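Local coordinates for lactococcus lactis MG1363 DpsA (Lactococcus lactis, PDB 1ZS3), which binds DNA with the help of an N-terminal helix and, as a twelve-subunit Dps protein, probably protects it during oxidative stress, at residues F122-I133 and V148-I159; D111-I119 and L162-F173. All coordinates share one frame; numbering follows the deposited sequence.

Contact 1 of 2, residues F122-I133 and V148-I159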
loop_
_atom_site.group_PDB
_atom_site.type_symbol
_atom_site.label_atom_id
_atom_site.label_comp_id
_atom_site.label_asym_id
_atom_site.label_seq_id
_atom_site.Cartn_x
_atom_site.Cartn_y
_atom_site.Cartn_z
ATOM N N PHE A 122 -5.823 24.061 -27.154
ATOM C CA PHE A 122 -5.232 22.713 -27.307
ATOM C C PHE A 122 -5.237 22.271 -28.744
ATOM O O PHE A 122 -4.369 21.533 -29.149
ATOM C CB PHE A 122 -5.932 21.686 -26.412
ATOM C CG PHE A 122 -5.362 21.615 -25.038
ATOM C CD1 PHE A 122 -5.844 22.415 -24.027
ATOM C CD2 PHE A 122 -4.336 20.763 -24.753
ATOM C CE1 PHE A 122 -5.304 22.375 -22.768
ATOM C CE2 PHE A 122 -3.792 20.720 -23.474
ATOM C CZ PHE A 122 -4.281 21.536 -22.492
ATOM N N GLN A 123 -6.218 22.714 -29.518
ATOM C CA GLN A 123 -6.302 22.408 -30.947
ATOM C C GLN A 123 -5.127 23.103 -31.563
ATOM O O GLN A 123 -4.544 22.608 -32.501
ATOM C CB GLN A 123 -7.591 22.969 -31.558
ATOM C CG GLN A 123 -8.536 21.962 -32.252
ATOM C CD GLN A 123 -10.031 22.389 -32.279
ATOM O OE1 GLN A 123 -10.845 21.763 -32.986
ATOM N NE2 GLN A 123 -10.385 23.417 -31.507
ATOM N N ALA A 124 -4.773 24.255 -30.979
ATOM C CA ALA A 124 -3.659 25.080 -31.493
ATOM C C ALA A 124 -2.350 24.465 -31.140
ATOM O O ALA A 124 -1.456 24.460 -31.970
ATOM C CB ALA A 124 -3.729 26.531 -30.993
ATOM N N GLN A 125 -2.196 23.893 -29.943
ATOM C CA GLN A 125 -0.930 23.240 -29.593
ATOM C C GLN A 125 -0.628 22.088 -30.569
ATOM O O GLN A 125 0.560 21.791 -30.808
ATOM C CB GLN A 125 -0.909 22.641 -28.170
ATOM C CG GLN A 125 -1.227 23.612 -27.027
ATOM C CD GLN A 125 -0.907 23.023 -25.697
ATOM O OE1 GLN A 125 -0.042 22.174 -25.596
ATOM N NE2 GLN A 125 -1.625 23.441 -24.671
ATOM N N ASN A 126 -1.685 21.487 -31.152
ATOM C CA ASN A 126 -1.532 20.285 -32.017
ATOM C C ASN A 126 -0.901 20.542 -33.374
ATOM O O ASN A 126 -0.259 19.655 -33.895
ATOM C CB ASN A 126 -2.845 19.507 -32.211
ATOM C CG ASN A 126 -3.110 18.500 -31.058
ATOM O OD1 ASN A 126 -2.261 18.282 -30.181
ATOM N ND2 ASN A 126 -4.292 17.902 -31.060
ATOM N N MET A 127 -1.103 21.730 -33.948
ATOM C CA MET A 127 -0.465 22.092 -35.236
ATOM C C MET A 127 1.051 21.981 -35.150
ATOM O O MET A 127 1.672 21.547 -36.113
ATOM C CB MET A 127 -0.819 23.536 -35.659
ATOM C CG MET A 127 -2.253 23.765 -36.200
ATOM S SD MET A 127 -2.790 25.502 -35.897
ATOM C CE MET A 127 -4.621 25.305 -35.244
ATOM N N PHE A 128 1.620 22.348 -34.002
ATOM C CA PHE A 128 3.054 22.331 -33.764
ATOM C C PHE A 128 3.619 20.971 -33.323
ATOM O O PHE A 128 4.787 20.680 -33.593
ATOM C CB PHE A 128 3.387 23.369 -32.700
ATOM C CG PHE A 128 3.101 24.781 -33.107
ATOM C CD1 PHE A 128 1.795 25.253 -33.193
ATOM C CD2 PHE A 128 4.146 25.650 -33.426
ATOM C CE1 PHE A 128 1.538 26.558 -33.571
ATOM C CE2 PHE A 128 3.881 26.949 -33.800
ATOM C CZ PHE A 128 2.576 27.408 -33.867
ATOM N N ILE A 129 2.818 20.203 -32.570
ATOM C CA ILE A 129 3.227 18.900 -32.049
ATOM C C ILE A 129 3.315 17.957 -33.223
ATOM O O ILE A 129 4.299 17.261 -33.366
ATOM C CB ILE A 129 2.202 18.460 -30.960
ATOM C CG1 ILE A 129 2.511 19.184 -29.641
ATOM C CG2 ILE A 129 2.190 17.001 -30.773
ATOM C CD1 ILE A 129 1.334 19.304 -28.652
ATOM N N THR A 130 2.251 17.958 -34.015
ATOM C CA THR A 130 2.163 17.212 -35.268
ATOM C C THR A 130 3.457 17.289 -36.074
ATOM O O THR A 130 3.996 16.267 -36.496
ATOM C CB THR A 130 0.941 17.703 -36.061
ATOM O OG1 THR A 130 -0.204 16.919 -35.686
ATOM C CG2 THR A 130 1.062 17.475 -37.545
ATOM N N ARG A 131 3.942 18.505 -36.252
ATOM C CA ARG A 131 5.138 18.772 -37.017
ATOM C C ARG A 131 6.355 18.231 -36.294
ATOM O O ARG A 131 7.227 17.650 -36.917
ATOM C CB ARG A 131 5.280 20.285 -37.291
ATOM C CG ARG A 131 4.290 20.808 -38.344
ATOM C CD ARG A 131 4.599 22.225 -38.888
ATOM N NE ARG A 131 3.655 23.225 -38.355
ATOM C CZ ARG A 131 3.759 24.553 -38.529
ATOM N NH1 ARG A 131 2.827 25.355 -38.001
ATOM N NH2 ARG A 131 4.790 25.071 -39.209
ATOM N N ALA A 132 6.430 18.409 -34.979
ATOM C CA ALA A 132 7.579 17.937 -34.239
ATOM C C ALA A 132 7.675 16.370 -34.253
ATOM O O ALA A 132 8.762 15.804 -34.175
ATOM C CB ALA A 132 7.547 18.452 -32.836
ATOM N N ILE A 133 6.544 15.671 -34.360
ATOM C CA ILE A 133 6.554 14.231 -34.484
ATOM C C ILE A 133 7.246 13.907 -35.753
ATOM O O ILE A 133 8.189 13.133 -35.729
ATOM C CB ILE A 133 5.141 13.660 -34.472
ATOM C CG1 ILE A 133 4.562 13.845 -33.063
ATOM C CG2 ILE A 133 5.111 12.197 -34.979
ATOM C CD1 ILE A 133 3.101 13.630 -32.981
ATOM N N VAL A 148 6.624 12.525 -27.875
ATOM C CA VAL A 148 5.814 13.576 -28.457
ATOM C C VAL A 148 4.503 13.006 -28.989
ATOM O O VAL A 148 3.508 13.713 -29.059
ATOM C CB VAL A 148 6.593 14.313 -29.567
ATOM C CG1 VAL A 148 5.687 15.191 -30.411
ATOM C CG2 VAL A 148 7.641 15.166 -28.979
ATOM N N VAL A 149 4.494 11.717 -29.315
ATOM C CA VAL A 149 3.268 11.059 -29.710
ATOM C C VAL A 149 2.361 10.957 -28.486
ATOM O O VAL A 149 1.143 11.133 -28.548
ATOM C CB VAL A 149 3.537 9.672 -30.339
ATOM C CG1 VAL A 149 2.249 8.867 -30.457
ATOM C CG2 VAL A 149 4.212 9.801 -31.718
ATOM N N GLU A 150 2.947 10.685 -27.341
ATOM C CA GLU A 150 2.166 10.562 -26.151
ATOM C C GLU A 150 1.413 11.862 -25.985
ATOM O O GLU A 150 0.212 11.838 -25.804
ATOM C CB GLU A 150 3.061 10.281 -24.969
ATOM C CG GLU A 150 3.048 8.828 -24.491
ATOM C CD GLU A 150 3.968 8.650 -23.295
ATOM O OE1 GLU A 150 3.656 9.206 -22.189
ATOM O OE2 GLU A 150 5.037 8.021 -23.501
ATOM N N LEU A 151 2.123 12.987 -26.079
ATOM C CA LEU A 151 1.554 14.317 -25.868
ATOM C C LEU A 151 0.420 14.640 -26.847
ATOM O O LEU A 151 -0.626 15.172 -26.445
ATOM C CB LEU A 151 2.669 15.343 -26.003
ATOM C CG LEU A 151 2.294 16.807 -25.869
ATOM C CD1 LEU A 151 1.457 17.064 -24.639
ATOM C CD2 LEU A 151 3.549 17.649 -25.820
ATOM N N TYR A 152 0.633 14.323 -28.116
ATOM C CA TYR A 152 -0.379 14.468 -29.113
ATOM C C TYR A 152 -1.672 13.794 -28.700
ATOM O O TYR A 152 -2.731 14.402 -28.793
ATOM C CB TYR A 152 0.134 13.856 -30.395
ATOM C CG TYR A 152 -0.889 13.822 -31.477
ATOM C CD1 TYR A 152 -1.324 12.604 -31.995
ATOM C CD2 TYR A 152 -1.466 14.996 -31.941
ATOM C CE1 TYR A 152 -2.286 12.567 -32.973
ATOM C CE2 TYR A 152 -2.446 14.968 -32.906
ATOM C CZ TYR A 152 -2.843 13.736 -33.410
ATOM O OH TYR A 152 -3.787 13.642 -34.344
ATOM N N GLY A 153 -1.599 12.545 -28.232
ATOM C CA GLY A 153 -2.778 11.779 -27.868
ATOM C C GLY A 153 -3.411 12.299 -26.579
ATOM O O GLY A 153 -4.616 12.284 -26.461
ATOM N N TYR A 154 -2.610 12.751 -25.626
ATOM C CA TYR A 154 -3.146 13.357 -24.419
ATOM C C TYR A 154 -3.935 14.638 -24.718
ATOM O O TYR A 154 -5.010 14.845 -24.183
ATOM C CB TYR A 154 -2.047 13.690 -23.454
ATOM C CG TYR A 154 -2.544 14.474 -22.265
ATOM C CD1 TYR A 154 -3.310 13.852 -21.262
ATOM C CD2 TYR A 154 -2.274 15.839 -22.132
ATOM C CE1 TYR A 154 -3.747 14.554 -20.157
ATOM C CE2 TYR A 154 -2.718 16.550 -21.028
ATOM C CZ TYR A 154 -3.465 15.897 -20.054
ATOM O OH TYR A 154 -3.916 16.599 -18.987
ATOM N N ASN A 155 -3.412 15.482 -25.606
ATOM C CA ASN A 155 -4.096 16.700 -26.047
ATOM C C ASN A 155 -5.457 16.333 -26.697
ATOM O O ASN A 155 -6.450 16.924 -26.380
ATOM C CB ASN A 155 -3.203 17.503 -27.030
ATOM C CG ASN A 155 -2.131 18.428 -26.284
ATOM O OD1 ASN A 155 -1.875 18.240 -25.113
ATOM N ND2 ASN A 155 -1.583 19.277 -27.111
ATOM N N LEU A 156 -5.495 15.355 -27.577
ATOM C CA LEU A 156 -6.749 14.943 -28.239
ATOM C C LEU A 156 -7.819 14.505 -27.244
ATOM O O LEU A 156 -9.014 14.709 -27.456
ATOM C CB LEU A 156 -6.501 13.766 -29.168
ATOM C CG LEU A 156 -6.690 14.051 -30.643
ATOM C CD1 LEU A 156 -6.219 15.421 -30.957
ATOM C CD2 LEU A 156 -5.955 12.984 -31.474
ATOM N N GLN A 157 -7.377 13.896 -26.152
ATOM C CA GLN A 157 -8.223 13.375 -25.111
ATOM C C GLN A 157 -8.768 14.518 -24.331
ATOM O O GLN A 157 -9.976 14.582 -24.140
ATOM C CB GLN A 157 -7.357 12.502 -24.231
ATOM C CG GLN A 157 -7.999 11.692 -23.180
ATOM C CD GLN A 157 -6.938 11.165 -22.214
ATOM O OE1 GLN A 157 -5.862 10.707 -22.641
ATOM N NE2 GLN A 157 -7.196 11.290 -20.929
ATOM N N VAL A 158 -7.909 15.451 -23.921
ATOM C CA VAL A 158 -8.395 16.604 -23.189
ATOM C C VAL A 158 -9.456 17.375 -23.974
ATOM O O VAL A 158 -10.397 17.899 -23.356
ATOM C CB VAL A 158 -7.274 17.583 -22.815
ATOM C CG1 VAL A 158 -7.853 18.883 -22.315
ATOM C CG2 VAL A 158 -6.346 16.970 -21.765
ATOM N N ILE A 159 -9.298 17.472 -25.302
ATOM C CA ILE A 159 -10.207 18.245 -26.141
ATOM C C ILE A 159 -11.562 17.606 -26.096
ATOM O O ILE A 159 -12.565 18.325 -26.144
ATOM C CB ILE A 159 -9.713 18.318 -27.635
ATOM C CG1 ILE A 159 -8.511 19.262 -27.776
ATOM C CG2 ILE A 159 -10.843 18.785 -28.610
ATOM C CD1 ILE A 159 -7.608 18.919 -28.957
#

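Contact 2 of 2, residues D111-I119 and L162-F173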
loop_
_atom_site.group_PDB
_atom_site.type_symbol
_atom_site.label_atom_id
_atom_site.label_comp_id
_atom_site.label_asym_id
_atom_site.label_seq_id
_atom_site.Cartn_x
_atom_site.Cartn_y
_atom_site.Cartn_z
ATOM N N ASP A 111 -17.424 29.574 -16.530
ATOM C CA ASP A 111 -16.864 28.246 -16.636
ATOM C C ASP A 111 -16.996 27.689 -18.024
ATOM O O ASP A 111 -16.056 27.103 -18.530
ATOM C CB ASP A 111 -17.485 27.304 -15.598
ATOM C CG ASP A 111 -17.102 27.673 -14.193
ATOM O OD1 ASP A 111 -17.573 26.978 -13.272
ATOM O OD2 ASP A 111 -16.361 28.645 -13.924
ATOM N N GLU A 112 -18.164 27.848 -18.647
ATOM C CA GLU A 112 -18.370 27.387 -20.011
ATOM C C GLU A 112 -17.371 28.052 -20.950
ATOM O O GLU A 112 -16.825 27.425 -21.866
ATOM C CB GLU A 112 -19.816 27.620 -20.478
ATOM C CG GLU A 112 -20.896 26.894 -19.629
ATOM C CD GLU A 112 -21.175 27.474 -18.192
ATOM O OE1 GLU A 112 -21.190 26.675 -17.206
ATOM O OE2 GLU A 112 -21.381 28.704 -18.009
ATOM N N ASP A 113 -17.066 29.335 -20.714
ATOM C CA ASP A 113 -16.160 30.067 -21.605
ATOM C C ASP A 113 -14.690 29.719 -21.345
ATOM O O ASP A 113 -13.912 29.689 -22.280
ATOM C CB ASP A 113 -16.347 31.603 -21.518
ATOM C CG ASP A 113 -17.734 32.091 -22.080
ATOM O OD1 ASP A 113 -18.144 31.594 -23.154
ATOM O OD2 ASP A 113 -18.455 32.947 -21.526
ATOM N N LEU A 114 -14.295 29.483 -20.099
ATOM C CA LEU A 114 -12.920 29.038 -19.850
ATOM C C LEU A 114 -12.656 27.744 -20.588
ATOM O O LEU A 114 -11.636 27.592 -21.229
ATOM C CB LEU A 114 -12.709 28.842 -18.356
ATOM C CG LEU A 114 -12.682 30.160 -17.569
ATOM C CD1 LEU A 114 -13.139 29.893 -16.174
ATOM C CD2 LEU A 114 -11.269 30.726 -17.563
ATOM N N LEU A 115 -13.598 26.808 -20.513
ATOM C CA LEU A 115 -13.410 25.490 -21.125
ATOM C C LEU A 115 -13.253 25.625 -22.596
ATOM O O LEU A 115 -12.356 25.022 -23.184
ATOM C CB LEU A 115 -14.570 24.565 -20.810
ATOM C CG LEU A 115 -14.216 23.615 -19.659
ATOM C CD1 LEU A 115 -13.867 24.342 -18.381
ATOM C CD2 LEU A 115 -15.332 22.663 -19.413
ATOM N N GLU A 116 -14.105 26.445 -23.187
ATOM C CA GLU A 116 -14.085 26.687 -24.625
ATOM C C GLU A 116 -12.756 27.301 -25.120
ATOM O O GLU A 116 -12.276 26.967 -26.197
ATOM C CB GLU A 116 -15.264 27.567 -24.982
ATOM C CG GLU A 116 -15.779 27.339 -26.392
ATOM C CD GLU A 116 -17.197 27.830 -26.562
ATOM O OE1 GLU A 116 -18.148 26.992 -26.483
ATOM O OE2 GLU A 116 -17.337 29.069 -26.725
ATOM N N SER A 117 -12.149 28.151 -24.311
ATOM C CA SER A 117 -10.864 28.724 -24.627
ATOM C C SER A 117 -9.758 27.694 -24.589
ATOM O O SER A 117 -8.778 27.825 -25.339
ATOM C CB SER A 117 -10.561 29.846 -23.668
ATOM O OG SER A 117 -9.939 29.365 -22.500
ATOM N N PHE A 118 -9.910 26.663 -23.749
ATOM C CA PHE A 118 -8.908 25.618 -23.669
ATOM C C PHE A 118 -9.047 24.634 -24.785
ATOM O O PHE A 118 -8.052 24.043 -25.149
ATOM C CB PHE A 118 -8.960 24.925 -22.320
ATOM C CG PHE A 118 -8.395 25.751 -21.216
ATOM C CD1 PHE A 118 -7.117 26.231 -21.281
ATOM C CD2 PHE A 118 -9.159 26.081 -20.131
ATOM C CE1 PHE A 118 -6.597 26.998 -20.251
ATOM C CE2 PHE A 118 -8.655 26.851 -19.110
ATOM C CZ PHE A 118 -7.377 27.319 -19.173
ATOM N N ILE A 119 -10.236 24.509 -25.361
ATOM C CA ILE A 119 -10.411 23.540 -26.460
ATOM C C ILE A 119 -9.651 24.080 -27.632
ATOM O O ILE A 119 -8.954 23.339 -28.310
ATOM C CB ILE A 119 -11.892 23.334 -26.853
ATOM C CG1 ILE A 119 -12.613 22.575 -25.738
ATOM C CG2 ILE A 119 -12.007 22.564 -28.162
ATOM C CD1 ILE A 119 -14.083 22.685 -25.790
ATOM N N LEU A 162 -13.173 18.026 -22.328
ATOM C CA LEU A 162 -13.724 19.391 -22.245
ATOM C C LEU A 162 -14.925 19.590 -23.193
ATOM O O LEU A 162 -15.924 20.188 -22.801
ATOM C CB LEU A 162 -12.631 20.420 -22.483
ATOM C CG LEU A 162 -11.396 20.375 -21.570
ATOM C CD1 LEU A 162 -10.305 21.298 -22.094
ATOM C CD2 LEU A 162 -11.740 20.782 -20.150
ATOM N N ALA A 163 -14.864 19.085 -24.425
ATOM C CA ALA A 163 -15.981 19.194 -25.314
ATOM C C ALA A 163 -17.198 18.459 -24.724
ATOM O O ALA A 163 -18.267 19.032 -24.683
ATOM C CB ALA A 163 -15.640 18.668 -26.651
ATOM N N GLY A 164 -17.026 17.228 -24.220
ATOM C CA GLY A 164 -18.113 16.502 -23.563
ATOM C C GLY A 164 -18.689 17.213 -22.329
ATOM O O GLY A 164 -19.875 17.120 -21.978
ATOM N N ASP A 165 -17.831 17.900 -21.591
ATOM C CA ASP A 165 -18.217 18.553 -20.348
ATOM C C ASP A 165 -19.073 19.772 -20.638
ATOM O O ASP A 165 -19.716 20.268 -19.744
ATOM C CB ASP A 165 -16.974 18.982 -19.557
ATOM C CG ASP A 165 -17.214 19.091 -18.088
ATOM O OD1 ASP A 165 -18.072 18.338 -17.610
ATOM O OD2 ASP A 165 -16.608 19.894 -17.344
ATOM N N LEU A 166 -19.034 20.283 -21.867
ATOM C CA LEU A 166 -19.884 21.409 -22.291
ATOM C C LEU A 166 -21.089 20.874 -23.081
ATOM O O LEU A 166 -21.864 21.640 -23.645
ATOM C CB LEU A 166 -19.072 22.373 -23.210
ATOM C CG LEU A 166 -17.870 23.128 -22.605
ATOM C CD1 LEU A 166 -17.104 23.844 -23.677
ATOM C CD2 LEU A 166 -18.334 24.115 -21.560
ATOM N N GLY A 167 -21.264 19.555 -23.095
ATOM C CA GLY A 167 -22.430 18.921 -23.682
ATOM C C GLY A 167 -22.235 18.656 -25.160
ATOM O O GLY A 167 -23.133 18.203 -25.838
ATOM N N LYS A 168 -21.050 18.973 -25.652
ATOM C CA LYS A 168 -20.740 18.934 -27.093
ATOM C C LYS A 168 -19.953 17.679 -27.487
ATOM O O LYS A 168 -19.208 17.108 -26.709
ATOM C CB LYS A 168 -19.925 20.179 -27.529
ATOM C CG LYS A 168 -20.509 21.560 -27.078
ATOM C CD LYS A 168 -20.569 22.626 -28.224
ATOM C CE LYS A 168 -20.582 24.082 -27.721
ATOM N NZ LYS A 168 -21.717 24.315 -26.767
ATOM N N SER A 169 -20.158 17.275 -28.742
ATOM C CA SER A 169 -19.284 16.334 -29.438
ATOM C C SER A 169 -17.991 17.048 -29.784
ATOM O O SER A 169 -17.961 18.264 -29.950
ATOM C CB SER A 169 -19.948 15.805 -30.719
ATOM O OG SER A 169 -20.390 14.474 -30.506
ATOM N N VAL A 170 -16.933 16.273 -29.976
ATOM C CA VAL A 170 -15.686 16.847 -30.452
ATOM C C VAL A 170 -15.982 17.439 -31.862
ATOM O O VAL A 170 -15.602 18.580 -32.147
ATOM C CB VAL A 170 -14.496 15.802 -30.398
ATOM C CG1 VAL A 170 -14.315 15.024 -31.751
ATOM C CG2 VAL A 170 -13.223 16.503 -30.026
ATOM N N ALA A 171 -16.794 16.700 -32.652
ATOM C CA ALA A 171 -17.153 17.058 -34.041
ATOM C C ALA A 171 -17.698 18.496 -34.187
ATOM O O ALA A 171 -17.467 19.133 -35.236
ATOM C CB ALA A 171 -18.171 16.045 -34.625
ATOM N N ASP A 172 -18.487 18.961 -33.187
ATOM C CA ASP A 172 -18.821 20.416 -33.170
ATOM C C ASP A 172 -17.598 21.306 -33.452
ATOM O O ASP A 172 -17.407 21.788 -34.565
ATOM C CB ASP A 172 -19.545 20.876 -31.930
ATOM C CG ASP A 172 -20.767 19.982 -31.623
ATOM O OD1 ASP A 172 -21.259 19.219 -32.504
ATOM O OD2 ASP A 172 -21.327 19.982 -30.505
ATOM N N PHE A 173 -16.748 21.494 -32.454
ATOM C CA PHE A 173 -15.367 21.960 -32.785
ATOM C C PHE A 173 -14.716 21.019 -33.812
ATOM O O PHE A 173 -14.054 21.531 -34.736
ATOM C CB PHE A 173 -14.482 22.050 -31.520
ATOM C CG PHE A 173 -15.286 22.536 -30.297
ATOM C CD1 PHE A 173 -16.230 21.711 -29.647
ATOM C CD2 PHE A 173 -15.213 23.873 -29.902
ATOM C CE1 PHE A 173 -16.990 22.245 -28.587
ATOM C CE2 PHE A 173 -15.974 24.386 -28.851
ATOM C CZ PHE A 173 -16.855 23.582 -28.196
#

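Contact 1 of 2, residues F122-I133 and V148-I159
Asn126 and Ile129 of one helix interlock with Tyr152 and Asn155 of the next, each side chain a knob in a hole of the other helix, in the antiparallel pairing of a ferritin-like four-helix bundle. The segment axes approach to 9.5 Å and run at 154° to each other. Asn155 can be followed outward from its backbone. Its CB lies 3.4 Å from Asn126 OD1. With CG anti to the carbonyl carbon (chi1 -83°), the amide is then carried in between Phe122 and Asn126. Its CG and OD1 come to the edge of the Phe122 ring, OD1 being 3.5 Å from Phe122 CE2, with the amide nearly perpendicular to the ring. On the other branch, Asn155 ND2 gives its N-H to Asn126 OD1 at 3.3 Å with an angle of 150°, arriving from above the carbonyl plane; ND2 also lies beside the Gln125 side chain, whose amide stands at about a right angle to it, and near Ile129 CD1. An asparagine on each helix is short enough for one N-H...O bond to span the interface, the amides sliding past each other, and the buried Asn155 amide gains a polar mate. The Phe122 ring lies beside them: Val158 CG1 sits over the centre of one face, and Gln125 NE2, itself bound to Glu41 and Glu68, over the opposite face near the rim. Further along, beta-branched Ile129 sends CG2 to Tyr152 CB at 3.8 Å and CD1 to Leu151 CG at 3.9 Å. Tyr152 points its ring past Asn126 and Thr130, so that OH can bond to Glu82 of the second subunit. At the far end Ile133 CD1 rests 3.9 Å from Tyr152 CB.

Contact 2 of 2, residues D111-I119 and L162-F173
Leu115 and Ile119 meet Leu162, Leu166 and Phe173 in an apolar contact between the first turns of helix 111-138 and the end of helix 142-165 with its C-terminal tail. Branched leucines let one side chain touch several neighbours: Leu166 turns CD2 toward Glu112 and Leu115, while its CD1 meets Ile119 CD1 tip to tip at 3.9 Å. Leu162 CD2 lies 3.8 Å from Leu115 CG. Gly167, with positive phi, is the C-prime residue of a Schellman motif that ends the helix, with Lys168 N bonded to Ala163 O. The tail then returns to lay the Phe173 ring against Ile119. With CG2 anti to the backbone N and CG1 beside it (chi1 -70°), Ile119 sets both CG2 and CD1 against this ring, CD1 over the face in a CH-pi contact, 4.0 Å from the centroid. Glu116 CG comes to the ring edge, 3.8 Å from Phe173 CE2. Were Phe173 cut back to an alanine, the Ile119 methyl would probably lose its aromatic cover and Glu116 CG its ring edge, leaving the tail less firmly held. Nearby, Glu116 OE1 and Lys168 NZ stand 4.5 Å apart, too far for a salt bridge. Cohesion here therefore rests mainly on hydrophobic burial, with charge attraction probably a modest addition.

Both contacts join helix 111-138 to helix 142-165, and their centres are about 17 Å apart. Contact 1 is nested within the chain loop closed by contact 2, both lying between the two helices of one hairpin. They meet at Ile159: its CG2 lies 3.6 Å from Val170 CG2 and 4.0 Å from Ile119 CG2, making the apolar packing continuous. Gln123 also packs against Phe173. Contact 1 is the more central and more buried; contact 2 lies toward one end of the bundle. Each touches the second subunit, contact 1 through residues such as Tyr152 and Ile133, contact 2 through Val170, while Asp165 packs on Pro55 of a third subunit.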